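Local atomic coordinates of methionine-R-sulfoxide reductase (Neisseria meningitidis, PDB entry 3MMH), a protein that reduces the R-sulfoxide of free methionine back to methionine, using a GAF-type domain as its catalytic scaffold. Residues Leu14-Leu19 with Ala146-Glu151; Val52-Val57 with Gly129-Asp134; Thr59-Leu64 with Cys75-Phe80; Gly98-His103 with Arg114-Val119. All coordinates share one frame; numbering follows the deposited sequence. Where two conformers were deposited one is given.

Overall arrangement
The four contacts illustrate how a GAF domain divides its labour between the two faces of one antiparallel sheet. The centre of interaction 2, which joins the neighbouring strands 51-58 and 126-135, lies about 4 Å from the centre of the chain. Interactions 3 and 4, whose centres are 20 Å apart, lie towards opposite margins of the sheet, both nested within the loop that interaction 2 closes and in series along the chain. Interaction 1 encloses all three and pairs helix 11-27 with helix 143-165 behind the sheet, touching interactions 2 and 4 through Leu149 and, for interaction 4, Ala146 and Gly150. Methionine sulfoxide, on the other face, is touched by interactions 2, 3 and 4.

Interaction 1 (Leu14-Leu19 with Ala146-Glu151); sequences LYREVL and ALYLGE
Tyr148 carries most of the contact between these two helical turns, and most of its side chain has a partner. Its CB sits over one face of the Tyr15 ring, 3.6 Å from the ring centroid, in a CH-pi contact. Further out, Tyr148 CD2 meets Tyr15 CB at 3.4 Å. The ring planes are 25° apart, and the rings barely overlap. At the other ortho carbon, CD1, Leu19 CD2 comes in obliquely at 4.0 Å. Because CG is anti to the carbonyl carbon (chi1 -72°), the Tyr148 hydroxyl is carried to Arg16, lying against its CG (3.4 Å) and taking a weak but straight bond from NH1 at the guanidinium edge. Tyr15 in turn lays its OH against Leu149 CG at 3.5 Å, while Asp145 holds that hydroxyl by a hydrogen bond. The axes of the two short segments run almost parallel, 7° apart, with helix 32-47 receiving Leu14 and Val18 beside them, and Leu149 resting on Ile117 and Val119 of strand 115-123.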
loop_
_atom_site.group_PDB
_atom_site.type_symbol
_atom_site.label_atom_id
_atom_site.label_comp_id
_atom_site.label_asym_id
_atom_site.label_seq_id
_atom_site.Cartn_x
_atom_site.Cartn_y
_atom_site.Cartn_z
ATOM N N LEU A 14 -10.993 19.864 4.782
ATOM C CA LEU A 14 -10.159 19.021 3.945
ATOM C C LEU A 14 -10.889 17.747 3.535
ATOM O O LEU A 14 -10.804 17.322 2.394
ATOM C CB LEU A 14 -8.812 18.739 4.629
ATOM C CG LEU A 14 -7.788 17.985 3.764
ATOM C CD1 LEU A 14 -7.419 18.714 2.531
ATOM C CD2 LEU A 14 -6.547 17.668 4.607
ATOM N N TYR A 15 -11.632 17.127 4.446
ATOM C CA TYR A 15 -12.449 15.986 4.038
ATOM C C TYR A 15 -13.383 16.385 2.944
ATOM O O TYR A 15 -13.609 15.637 1.993
ATOM C CB TYR A 15 -13.250 15.428 5.225
ATOM C CG TYR A 15 -12.493 14.479 6.129
ATOM C CD1 TYR A 15 -12.158 13.217 5.644
ATOM C CD2 TYR A 15 -12.203 14.773 7.432
ATOM C CE1 TYR A 15 -11.555 12.290 6.475
ATOM C CE2 TYR A 15 -11.595 13.847 8.278
ATOM C CZ TYR A 15 -11.265 12.603 7.781
ATOM O OH TYR A 15 -10.708 11.641 8.582
ATOM N N ARG A 16 -14.087 17.519 3.051
ATOM C CA ARG A 16 -15.021 17.919 2.018
ATOM C C ARG A 16 -14.347 18.122 0.671
ATOM O O ARG A 16 -14.938 17.884 -0.374
ATOM C CB ARG A 16 -15.768 19.191 2.448
ATOM C CG ARG A 16 -16.678 18.972 3.622
ATOM C CD ARG A 16 -17.617 20.096 3.952
ATOM N NE ARG A 16 -16.946 21.273 4.445
ATOM C CZ ARG A 16 -16.771 21.597 5.728
ATOM N NH1 ARG A 16 -17.149 20.760 6.673
ATOM N NH2 ARG A 16 -16.160 22.755 6.057
ATOM N N GLU A 17 -13.108 18.594 0.703
ATOM C CA GLU A 17 -12.287 18.749 -0.486
ATOM C C GLU A 17 -11.813 17.471 -1.093
ATOM O O GLU A 17 -11.834 17.302 -2.306
ATOM C CB GLU A 17 -11.108 19.697 -0.196
ATOM C CG GLU A 17 -10.239 20.075 -1.306
ATOM C CD GLU A 17 -9.144 21.046 -0.963
ATOM O OE1 GLU A 17 -8.879 21.282 0.191
ATOM O OE2 GLU A 17 -8.488 21.583 -1.883
ATOM N N VAL A 18 -11.416 16.518 -0.247
ATOM C CA VAL A 18 -10.720 15.349 -0.664
ATOM C C VAL A 18 -11.657 14.170 -0.986
ATOM O O VAL A 18 -11.371 13.405 -1.908
ATOM C CB VAL A 18 -9.716 14.995 0.373
ATOM C CG1 VAL A 18 -9.133 13.529 0.196
ATOM C CG2 VAL A 18 -8.582 16.005 0.281
ATOM N N LEU A 19 -12.751 13.983 -0.242
ATOM C CA LEU A 19 -13.620 12.817 -0.538
ATOM C C LEU A 19 -14.085 12.810 -1.983
ATOM O O LEU A 19 -14.075 11.740 -2.588
ATOM C CB LEU A 19 -14.828 12.740 0.385
ATOM C CG LEU A 19 -14.714 11.846 1.582
ATOM C CD1 LEU A 19 -13.546 11.931 2.367
ATOM C CD2 LEU A 19 -15.979 11.924 2.387
ATOM N N ALA A 146 -14.992 10.245 12.089
ATOM C CA ALA A 146 -15.972 9.163 12.034
ATOM C C ALA A 146 -16.963 9.446 10.929
ATOM O O ALA A 146 -17.343 8.556 10.166
ATOM C CB ALA A 146 -16.637 9.001 13.400
ATOM N N LEU A 147 -17.493 10.661 10.831
ATOM C CA LEU A 147 -18.484 10.993 9.820
ATOM C C LEU A 147 -17.918 10.792 8.401
ATOM O O LEU A 147 -18.499 10.093 7.573
ATOM C CB LEU A 147 -18.987 12.425 9.997
ATOM C CG LEU A 147 -20.097 12.841 9.014
ATOM C CD1 LEU A 147 -21.428 12.262 9.531
ATOM C CD2 LEU A 147 -20.194 14.385 8.923
ATOM N N TYR A 148 -16.811 11.438 8.114
ATOM C CA TYR A 148 -16.284 11.439 6.764
ATOM C C TYR A 148 -15.601 10.176 6.353
ATOM O O TYR A 148 -15.791 9.726 5.215
ATOM C CB TYR A 148 -15.393 12.672 6.551
ATOM C CG TYR A 148 -16.204 13.937 6.464
ATOM C CD1 TYR A 148 -17.165 14.145 5.471
ATOM C CD2 TYR A 148 -15.938 15.021 7.304
ATOM C CE1 TYR A 148 -17.885 15.339 5.428
ATOM C CE2 TYR A 148 -16.651 16.209 7.197
ATOM C CZ TYR A 148 -17.649 16.340 6.286
ATOM O OH TYR A 148 -18.362 17.542 6.213
ATOM N N LEU A 149 -14.915 9.482 7.256
ATOM C CA LEU A 149 -14.402 8.150 6.884
ATOM C C LEU A 149 -15.534 7.171 6.775
ATOM O O LEU A 149 -15.446 6.225 5.975
ATOM C CB LEU A 149 -13.322 7.665 7.852
ATOM C CG LEU A 149 -12.027 8.508 7.849
ATOM C CD1 LEU A 149 -11.135 8.095 8.991
ATOM C CD2 LEU A 149 -11.310 8.393 6.492
ATOM N N GLY A 150 -16.651 7.360 7.489
ATOM C CA GLY A 150 -17.827 6.544 7.225
ATOM C C GLY A 150 -18.405 6.763 5.859
ATOM O O GLY A 150 -18.805 5.782 5.197
ATOM N N GLU A 151 -18.410 7.993 5.384
ATOM C CA GLU A 151 -18.867 8.233 4.008
ATOM C C GLU A 151 -17.881 7.664 3.001
ATOM O O GLU A 151 -18.309 7.130 1.978
ATOM C CB GLU A 151 -19.019 9.746 3.794
ATOM C CG GLU A 151 -20.174 10.420 4.538
ATOM C CD GLU A 151 -21.510 9.730 4.279
ATOM O OE1 GLU A 151 -21.822 9.452 3.120
ATOM O OE2 GLU A 151 -22.162 9.360 5.273
#

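Interaction 2 (Val52-Val57 with Gly129-Asp134); sequences VGFYLV and GVLDAD. With SME (methionine sulfoxide), chain C.
Tyr55 and Val130 face each other as a hydrogen-bonded antiparallel pair, and their side chains meet on the substrate side of the sheet, Tyr55 CB lying 4.1 Å from Val130 CG2. On that same face, Tyr55 OH comes within 3.6 Å of CG of methionine sulfoxide, and Asp132 OD2 lies 3.4 Å from the substrate methyl carbon CE, so the strands supply one wall of the pocket. In the conformer described, Asp134 OD1 lies 3.4 Å from OE of the substrate.

The next shell fixes these groups. Tyr55 OH is hydrogen-bonded to the carbonyl of Cys75, which should fix the rotation of the phenol. With CG anti to the backbone N (chi1 179°), Asp132 reaches out from the strand toward the ligand, close to the carboxylate of Glu116. Beneath, four backbone bonds tie the strands, two at Gly53-Asp132 and two at Tyr55-Val130; the straightest, Asp132 N to Gly53 O, is 2.8 Å long with an angle of 170° at the hydrogen.

The opposite face is apolar: Phe54 crosses Leu131 at a slant, CE1 to CB 3.8 Å, and Val52 CG2 touches Ala133 CB at 4.1 Å. Behind it, helix 32-47 covers Val52, Phe54 and Leu56, while strands 63-70 and 115-123 flank the pair within the sheet.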
loop_
_atom_site.group_PDB
_atom_site.type_symbol
_atom_site.label_atom_id
_atom_site.label_comp_id
_atom_site.label_asym_id
_atom_site.label_seq_id
_atom_site.Cartn_x
_atom_site.Cartn_y
_atom_site.Cartn_z
ATOM N N VAL A 52 -2.180 4.667 7.738
ATOM C CA VAL A 52 -3.539 4.611 7.224
ATOM C C VAL A 52 -3.646 3.503 6.167
ATOM O O VAL A 52 -2.795 3.441 5.273
ATOM C CB VAL A 52 -4.088 5.951 6.688
ATOM C CG1 VAL A 52 -3.181 6.561 5.628
ATOM C CG2 VAL A 52 -5.527 5.847 6.242
ATOM N N GLY A 53 -4.657 2.678 6.247
ATOM C CA GLY A 53 -4.780 1.581 5.330
ATOM C C GLY A 53 -5.875 0.649 5.649
ATOM O O GLY A 53 -6.835 1.026 6.385
ATOM N N PHE A 54 -5.814 -0.558 5.139
ATOM C CA PHE A 54 -6.921 -1.508 5.151
ATOM C C PHE A 54 -6.490 -2.862 5.630
ATOM O O PHE A 54 -5.369 -3.312 5.316
ATOM C CB PHE A 54 -7.539 -1.617 3.767
ATOM C CG PHE A 54 -8.096 -0.302 3.253
ATOM C CD1 PHE A 54 -9.367 0.089 3.579
ATOM C CD2 PHE A 54 -7.283 0.592 2.559
ATOM C CE1 PHE A 54 -9.827 1.327 3.124
ATOM C CE2 PHE A 54 -7.748 1.813 2.095
ATOM C CZ PHE A 54 -9.035 2.168 2.444
ATOM N N TYR A 55 -7.432 -3.553 6.249
ATOM C CA TYR A 55 -7.393 -5.000 6.425
ATOM C C TYR A 55 -8.646 -5.580 5.828
ATOM O O TYR A 55 -9.715 -4.941 5.892
ATOM C CB TYR A 55 -7.333 -5.401 7.913
ATOM C CG TYR A 55 -6.059 -5.139 8.629
ATOM C CD1 TYR A 55 -5.192 -6.204 8.931
ATOM C CD2 TYR A 55 -5.676 -3.851 9.076
ATOM C CE1 TYR A 55 -4.013 -5.989 9.560
ATOM C CE2 TYR A 55 -4.479 -3.626 9.722
ATOM C CZ TYR A 55 -3.610 -4.705 9.957
ATOM O OH TYR A 55 -2.407 -4.487 10.574
ATOM N N LEU A 56 -8.569 -6.768 5.293
ATOM C CA LEU A 56 -9.690 -7.432 4.602
ATOM C C LEU A 56 -10.007 -8.758 5.284
ATOM O O LEU A 56 -9.090 -9.471 5.718
ATOM C CB LEU A 56 -9.413 -7.636 3.102
ATOM C CG LEU A 56 -9.248 -6.332 2.321
ATOM C CD1 LEU A 56 -8.780 -6.647 0.887
ATOM C CD2 LEU A 56 -10.479 -5.421 2.381
ATOM N N VAL A 57 -11.276 -9.084 5.394
ATOM C CA VAL A 57 -11.681 -10.319 6.041
ATOM C C VAL A 57 -11.285 -11.544 5.193
ATOM O O VAL A 57 -11.621 -11.594 4.006
ATOM C CB VAL A 57 -13.208 -10.311 6.323
ATOM C CG1 VAL A 57 -13.672 -11.696 6.762
ATOM C CG2 VAL A 57 -13.558 -9.235 7.332
ATOM N N GLY A 129 -14.053 -5.973 5.603
ATOM C CA GLY A 129 -12.759 -5.384 5.965
ATOM C C GLY A 129 -12.942 -4.136 6.782
ATOM O O GLY A 129 -14.071 -3.769 7.124
ATOM N N VAL A 130 -11.842 -3.455 7.045
ATOM C CA VAL A 130 -11.842 -2.220 7.795
ATOM C C VAL A 130 -10.839 -1.250 7.191
ATOM O O VAL A 130 -9.804 -1.660 6.638
ATOM C CB VAL A 130 -11.576 -2.397 9.289
ATOM C CG1 VAL A 130 -12.571 -3.374 9.979
ATOM C CG2 VAL A 130 -10.115 -2.861 9.557
ATOM N N LEU A 131 -11.141 0.033 7.346
ATOM C CA LEU A 131 -10.212 1.151 7.230
ATOM C C LEU A 131 -9.651 1.476 8.601
ATOM O O LEU A 131 -10.454 1.705 9.497
ATOM C CB LEU A 131 -10.907 2.327 6.592
ATOM C CG LEU A 131 -10.098 3.563 6.202
ATOM C CD1 LEU A 131 -10.900 4.459 5.190
ATOM C CD2 LEU A 131 -9.579 4.343 7.337
ATOM N N ASP A 132 -8.361 1.453 8.740
ATOM C CA ASP A 132 -7.731 1.780 10.006
ATOM C C ASP A 132 -6.780 2.961 9.797
ATOM O O ASP A 132 -5.996 2.977 8.849
ATOM C CB ASP A 132 -6.895 0.571 10.502
ATOM C CG ASP A 132 -6.215 0.841 11.784
ATOM O OD1 ASP A 132 -6.845 1.289 12.691
ATOM O OD2 ASP A 132 -5.057 0.473 11.943
ATOM N N ALA A 133 -6.830 3.912 10.711
ATOM C CA ALA A 133 -5.929 5.056 10.711
ATOM C C ALA A 133 -5.380 5.263 12.135
ATOM O O ALA A 133 -6.142 5.123 13.095
ATOM C CB ALA A 133 -6.518 6.317 10.193
ATOM N N ASP A 134 -4.091 5.595 12.188
ATOM C CA ASP A 134 -3.399 5.712 13.456
ATOM C C ASP A 134 -2.567 6.998 13.467
ATOM O O ASP A 134 -2.112 7.457 12.432
ATOM C CB ASP A 134 -2.532 4.439 13.749
ATOM C CG ASP A 134 -3.321 3.166 13.677
ATOM O OD1 ASP A 134 -3.789 2.727 14.735
ATOM O OD2 ASP A 134 -3.457 2.642 12.529
HETATM N N SME C . -4.134 -1.000 16.334
HETATM C CA SME C . -4.876 -2.020 15.556
HETATM C CB SME C . -3.948 -2.975 14.776
HETATM C CG SME C . -3.497 -2.480 13.392
HETATM S S SME C . -2.186 -1.329 13.476
HETATM O OE SME C . -2.196 -0.267 14.464
HETATM C CE SME C . -2.019 -0.934 11.785
HETATM C C SME C . -5.834 -2.761 16.446
HETATM O O SME C . -6.595 -3.580 15.913
HETATM O OXT SME C . -5.857 -2.495 17.709
#

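Interaction 3 (Thr59-Leu64 with Cys75-Phe80); sequences TRSDEL and CTRIPF. With SME (methionine sulfoxide), chain C.
Glu63 and Arg77 cross at about a right angle, and their salt bridge runs through one oxygen and one nitrogen: Arg77 NH1 donates to Glu63 OE1 at 3.0 Å, with an angle of 162° at the hydrogen. The carboxylate and guanidinium planes are turned 54° against each other. OE1 nevertheless lies near the guanidinium plane, at its edge, and the bond arrives nearly along the C-O axis of the acid. Arg77 gets there with its chain extended from CG to NE, which also brings CD to 3.2 Å from Glu63 OE1. Its NE forms a salt bridge with Glu29 of the second subunit, so one guanidinium links hairpin and dimer interface.

On the sheet face away from Glu63 and Pro79, Leu64 CB and Ile78 CB meet at 4.2 Å, and in the conformer described Ile78 CD1 touches CB of methionine sulfoxide at 3.7 Å. The backbones pair through Leu64 N to Ile78 O (2.8 Å) and the reciprocal bond, with Phe80 N to Asp62 O beyond. Toward strand 51-58, Asp62 and Glu63 both face Asp58 in a G1 beta bulge. Strands 63-70 and 77-79 themselves form a beta hairpin at the margin of the GAF sheet that lends Ile78 to the substrate pocket.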
loop_
_atom_site.group_PDB
_atom_site.type_symbol
_atom_site.label_atom_id
_atom_site.label_comp_id
_atom_site.label_asym_id
_atom_site.label_seq_id
_atom_site.Cartn_x
_atom_site.Cartn_y
_atom_site.Cartn_z
ATOM N N THR A 59 -12.340 -15.212 5.215
ATOM C CA THR A 59 -13.301 -16.164 5.748
ATOM C C THR A 59 -12.707 -17.557 6.010
ATOM O O THR A 59 -13.202 -18.279 6.909
ATOM C CB THR A 59 -14.496 -16.239 4.804
ATOM O OG1 THR A 59 -14.032 -16.547 3.482
ATOM C CG2 THR A 59 -15.276 -14.911 4.713
ATOM N N ARG A 60 -11.573 -17.918 5.447
ATOM C CA ARG A 60 -11.084 -19.253 5.754
ATOM C C ARG A 60 -10.618 -19.292 7.253
ATOM O O ARG A 60 -10.761 -20.302 7.930
ATOM C CB ARG A 60 -9.945 -19.578 4.854
ATOM C CG ARG A 60 -10.327 -19.827 3.433
ATOM C CD ARG A 60 -9.093 -20.073 2.529
ATOM N NE ARG A 60 -8.497 -21.414 2.674
ATOM C CZ ARG A 60 -7.369 -21.798 2.066
ATOM N NH1 ARG A 60 -6.726 -20.952 1.279
ATOM N NH2 ARG A 60 -6.867 -23.005 2.245
ATOM N N SER A 61 -10.012 -18.202 7.759
ATOM C CA SER A 61 -9.315 -18.162 9.030
ATOM C C SER A 61 -10.009 -17.282 10.070
ATOM O O SER A 61 -9.577 -17.224 11.214
ATOM C CB SER A 61 -7.872 -17.669 8.759
ATOM O OG SER A 61 -7.870 -16.337 8.441
ATOM N N ASP A 62 -11.113 -16.595 9.714
ATOM C CA ASP A 62 -11.779 -15.624 10.601
ATOM C C ASP A 62 -10.779 -14.614 11.161
ATOM O O ASP A 62 -10.770 -14.253 12.375
ATOM C CB ASP A 62 -12.538 -16.268 11.713
ATOM C CG ASP A 62 -13.630 -17.129 11.180
ATOM O OD1 ASP A 62 -14.322 -16.668 10.237
ATOM O OD2 ASP A 62 -13.766 -18.254 11.675
ATOM N N GLU A 63 -9.967 -14.107 10.230
ATOM C CA GLU A 63 -9.021 -13.059 10.564
ATOM C C GLU A 63 -9.122 -11.929 9.555
ATOM O O GLU A 63 -9.452 -12.148 8.377
ATOM C CB GLU A 63 -7.568 -13.612 10.499
ATOM C CG GLU A 63 -7.248 -14.647 11.533
ATOM C CD GLU A 63 -5.981 -15.375 11.379
ATOM O OE1 GLU A 63 -5.467 -15.550 10.306
ATOM O OE2 GLU A 63 -5.559 -15.951 12.399
ATOM N N LEU A 64 -8.759 -10.733 10.005
ATOM C CA LEU A 64 -8.464 -9.602 9.142
ATOM C C LEU A 64 -7.026 -9.775 8.640
ATOM O O LEU A 64 -6.127 -10.039 9.447
ATOM C CB LEU A 64 -8.605 -8.331 9.908
ATOM C CG LEU A 64 -10.049 -7.875 10.225
ATOM C CD1 LEU A 64 -10.105 -6.812 11.280
ATOM C CD2 LEU A 64 -10.762 -7.406 8.919
ATOM N N CYS A 75 1.304 -5.572 11.581
ATOM C CA CYS A 75 0.799 -6.947 11.788
ATOM C C CYS A 75 0.070 -7.412 10.590
ATOM O O CYS A 75 -0.768 -6.664 10.084
ATOM C CB CYS A 75 -0.184 -7.049 12.977
ATOM S SG CYS A 75 0.410 -6.314 14.567
ATOM N N THR A 76 0.248 -8.642 10.120
ATOM C CA THR A 76 -0.468 -9.116 8.957
ATOM C C THR A 76 -1.841 -9.676 9.216
ATOM O O THR A 76 -2.623 -9.707 8.303
ATOM C CB THR A 76 0.339 -10.036 8.052
ATOM O OG1 THR A 76 0.569 -11.246 8.773
ATOM C CG2 THR A 76 1.671 -9.379 7.604
ATOM N N ARG A 77 -2.091 -10.083 10.441
ATOM C CA ARG A 77 -3.288 -10.787 10.831
ATOM C C ARG A 77 -3.852 -10.327 12.136
ATOM O O ARG A 77 -3.162 -10.242 13.064
ATOM C CB ARG A 77 -3.073 -12.312 10.845
ATOM C CG ARG A 77 -2.969 -12.853 9.428
ATOM C CD ARG A 77 -2.727 -14.290 9.248
ATOM N NE ARG A 77 -2.677 -14.541 7.799
ATOM C CZ ARG A 77 -3.639 -14.969 6.987
ATOM N NH1 ARG A 77 -4.842 -15.255 7.434
ATOM N NH2 ARG A 77 -3.358 -15.144 5.706
ATOM N N ILE A 78 -5.141 -10.036 12.173
ATOM C CA ILE A 78 -5.855 -9.640 13.402
ATOM C C ILE A 78 -7.078 -10.586 13.539
ATOM O O ILE A 78 -7.967 -10.567 12.707
ATOM C CB ILE A 78 -6.273 -8.148 13.370
ATOM C CG1 ILE A 78 -5.030 -7.240 13.229
ATOM C CG2 ILE A 78 -7.001 -7.788 14.673
ATOM C CD1 ILE A 78 -5.375 -5.827 12.978
ATOM N N PRO A 79 -7.127 -11.377 14.604
ATOM C CA PRO A 79 -8.274 -12.234 14.801
ATOM C C PRO A 79 -9.582 -11.458 14.965
ATOM O O PRO A 79 -9.600 -10.400 15.616
ATOM C CB PRO A 79 -7.936 -13.034 16.056
ATOM C CG PRO A 79 -6.485 -12.922 16.186
ATOM C CD PRO A 79 -6.101 -11.598 15.640
ATOM N N PHE A 80 -10.690 -12.102 14.549
ATOM C CA PHE A 80 -12.016 -11.572 14.884
ATOM C C PHE A 80 -12.082 -11.209 16.372
ATOM O O PHE A 80 -11.715 -12.012 17.213
ATOM C CB PHE A 80 -13.084 -12.651 14.604
ATOM C CG PHE A 80 -14.460 -12.236 14.955
ATOM C CD1 PHE A 80 -15.170 -11.422 14.125
ATOM C CD2 PHE A 80 -15.021 -12.594 16.178
ATOM C CE1 PHE A 80 -16.416 -11.006 14.446
ATOM C CE2 PHE A 80 -16.257 -12.146 16.547
ATOM C CZ PHE A 80 -16.999 -11.345 15.700
HETATM N N SME C . -4.134 -1.000 16.334
HETATM C CA SME C . -4.876 -2.020 15.556
HETATM C CB SME C . -3.948 -2.975 14.776
HETATM C CG SME C . -3.497 -2.480 13.392
HETATM S S SME C . -2.186 -1.329 13.476
HETATM O OE SME C . -2.196 -0.267 14.464
HETATM C CE SME C . -2.019 -0.934 11.785
HETATM C C SME C . -5.834 -2.761 16.446
HETATM O O SME C . -6.595 -3.580 15.913
HETATM O OXT SME C . -5.857 -2.495 17.709
#

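Interaction 4 (Gly98-His103 with Arg114-Val119); sequences GDVDAH and RSEIVV. With SME (methionine sulfoxide), chain C.
The carbonyl oxygen of Arg114, just ahead of strand 115-123, is where the 98-103 loop takes hold: Val100 N donates to Arg114 O at 2.9 Å, with an angle of 163° at the hydrogen. The donor stands well above the carbonyl plane, 43° out of it. Asp99 CA adds a CH contact to the same oxygen at 3.3 Å, so one hydrogen bond and one weaker CH contact converge on this atom.

Val100 straddles this carbonyl, with CG1 3.6 Å and CG2 3.8 Å from Arg114 O. With CG1 anti to the carbonyl carbon (chi1 -60°), that methyl also reaches toward Glu116 CB. Gly98 O meets Ser115 CB at 3.5 Å, while the Ser115 hydroxyl is engaged by the backbone of His137 and Gln140. The loop is itself shaped by an Asx turn, in which Asp99 OD1 accepts from Asp101 N.

Beyond the joint, Glu116 stretches from the strand to the substrate, its chain extended past CG. The amino nitrogen of methionine sulfoxide donates to Glu116 OE1 at 2.9 Å and more weakly to OE2, consistent with an ammonium group. Arg114 and Ser115 both face Ser135 in a classic beta bulge at the start of the strand. From strand 115-123, Glu116 enters the GAF-domain ligand pocket, its contact to the amino nitrogen consistent with a free amino acid as substrate.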
loop_
_atom_site.group_PDB
_atom_site.type_symbol
_atom_site.label_atom_id
_atom_site.label_comp_id
_atom_site.label_asym_id
_atom_site.label_seq_id
_atom_site.Cartn_x
_atom_site.Cartn_y
_atom_site.Cartn_z
ATOM N N GLY A 98 -9.296 7.688 21.502
ATOM C CA GLY A 98 -8.595 8.867 21.838
ATOM C C GLY A 98 -7.225 8.623 22.385
ATOM O O GLY A 98 -6.313 9.441 22.204
ATOM N N ASP A 99 -7.069 7.488 23.063
ATOM C CA ASP A 99 -5.807 7.125 23.698
ATOM C C ASP A 99 -5.679 5.606 23.801
ATOM O O ASP A 99 -6.343 4.970 24.619
ATOM C CB ASP A 99 -5.715 7.752 25.091
ATOM C CG ASP A 99 -4.430 7.387 25.809
ATOM O OD1 ASP A 99 -3.641 6.594 25.254
ATOM O OD2 ASP A 99 -4.209 7.895 26.928
ATOM N N VAL A 100 -4.819 5.038 22.964
ATOM C CA VAL A 100 -4.708 3.606 22.818
ATOM C C VAL A 100 -4.357 2.919 24.140
ATOM O O VAL A 100 -4.699 1.763 24.355
ATOM C CB VAL A 100 -3.811 3.147 21.673
ATOM C CG1 VAL A 100 -4.350 3.685 20.341
ATOM C CG2 VAL A 100 -2.364 3.455 21.982
ATOM N N ASP A 101 -3.768 3.667 25.065
ATOM C CA ASP A 101 -3.505 3.170 26.463
ATOM C C ASP A 101 -4.756 3.012 27.337
ATOM O O ASP A 101 -4.694 2.224 28.286
ATOM C CB ASP A 101 -2.424 4.034 27.078
ATOM C CG ASP A 101 -1.109 3.882 26.346
ATOM O OD1 ASP A 101 -0.338 4.844 26.288
ATOM O OD2 ASP A 101 -0.846 2.787 25.822
ATOM N N ALA A 102 -5.858 3.729 27.151
ATOM C CA ALA A 102 -7.061 3.454 27.862
ATOM C C ALA A 102 -8.047 2.545 27.177
ATOM O O ALA A 102 -9.189 2.355 27.650
ATOM C CB ALA A 102 -7.686 4.757 28.245
ATOM N N HIS A 103 -7.613 1.967 26.043
ATOM C CA HIS A 103 -8.541 1.200 25.268
ATOM C C HIS A 103 -8.376 -0.266 25.532
ATOM O O HIS A 103 -7.259 -0.782 25.374
ATOM C CB HIS A 103 -8.413 1.480 23.775
ATOM C CG HIS A 103 -9.634 1.063 23.052
ATOM N ND1 HIS A 103 -10.796 1.825 23.004
ATOM C CD2 HIS A 103 -9.820 0.021 22.211
ATOM C CE1 HIS A 103 -11.670 1.184 22.246
ATOM N NE2 HIS A 103 -11.105 0.093 21.767
ATOM N N ARG A 114 -0.607 6.459 19.252
ATOM C CA ARG A 114 -1.334 6.938 20.418
ATOM C C ARG A 114 -2.842 7.075 20.275
ATOM O O ARG A 114 -3.557 7.049 21.295
ATOM C CB ARG A 114 -0.725 8.237 20.955
ATOM C CG ARG A 114 0.791 8.080 21.340
ATOM C CD ARG A 114 1.351 9.191 22.168
ATOM N NE ARG A 114 0.755 9.099 23.514
ATOM C CZ ARG A 114 0.937 10.040 24.446
ATOM N NH1 ARG A 114 1.616 11.133 24.155
ATOM N NH2 ARG A 114 0.373 9.873 25.611
ATOM N N SER A 115 -3.351 7.215 19.073
ATOM C CA SER A 115 -4.782 7.291 18.870
ATOM C C SER A 115 -5.131 6.626 17.553
ATOM O O SER A 115 -4.230 6.413 16.729
ATOM C CB SER A 115 -5.297 8.730 18.931
ATOM O OG SER A 115 -4.794 9.556 17.898
ATOM N N GLU A 116 -6.365 6.224 17.345
ATOM C CA GLU A 116 -6.760 5.393 16.219
ATOM C C GLU A 116 -8.239 5.561 15.907
ATOM O O GLU A 116 -9.063 5.871 16.802
ATOM C CB GLU A 116 -6.478 3.935 16.602
ATOM C CG GLU A 116 -6.770 2.863 15.592
ATOM C CD GLU A 116 -6.253 1.521 15.909
ATOM O OE1 GLU A 116 -5.810 1.242 17.006
ATOM O OE2 GLU A 116 -6.338 0.588 15.039
ATOM N N ILE A 117 -8.598 5.265 14.685
ATOM C CA ILE A 117 -10.016 5.096 14.281
ATOM C C ILE A 117 -10.099 3.901 13.322
ATOM O O ILE A 117 -9.206 3.739 12.487
ATOM C CB ILE A 117 -10.578 6.337 13.597
ATOM C CG1 ILE A 117 -12.069 6.189 13.323
ATOM C CG2 ILE A 117 -9.793 6.751 12.380
ATOM C CD1 ILE A 117 -12.775 7.512 12.905
ATOM N N VAL A 118 -11.114 3.089 13.492
ATOM C CA VAL A 118 -11.413 1.986 12.608
ATOM C C VAL A 118 -12.824 2.108 12.083
ATOM O O VAL A 118 -13.750 2.202 12.890
ATOM C CB VAL A 118 -11.191 0.630 13.280
ATOM C CG1 VAL A 118 -11.518 -0.508 12.293
ATOM C CG2 VAL A 118 -9.754 0.527 13.821
ATOM N N VAL A 119 -13.004 2.044 10.777
ATOM C CA VAL A 119 -14.308 2.110 10.138
ATOM C C VAL A 119 -14.529 0.805 9.323
ATOM O O VAL A 119 -13.772 0.529 8.399
ATOM C CB VAL A 119 -14.440 3.328 9.210
ATOM C CG1 VAL A 119 -15.800 3.332 8.491
ATOM C CG2 VAL A 119 -14.167 4.580 9.941
HETATM N N SME C . -4.134 -1.000 16.334
HETATM C CA SME C . -4.876 -2.020 15.556
HETATM C CB SME C . -3.948 -2.975 14.776
HETATM C CG SME C . -3.497 -2.480 13.392
HETATM S S SME C . -2.186 -1.329 13.476
HETATM O OE SME C . -2.196 -0.267 14.464
HETATM C CE SME C . -2.019 -0.934 11.785
HETATM C C SME C . -5.834 -2.761 16.446
HETATM O O SME C . -6.595 -3.580 15.913
HETATM O OXT SME C . -5.857 -2.495 17.709
#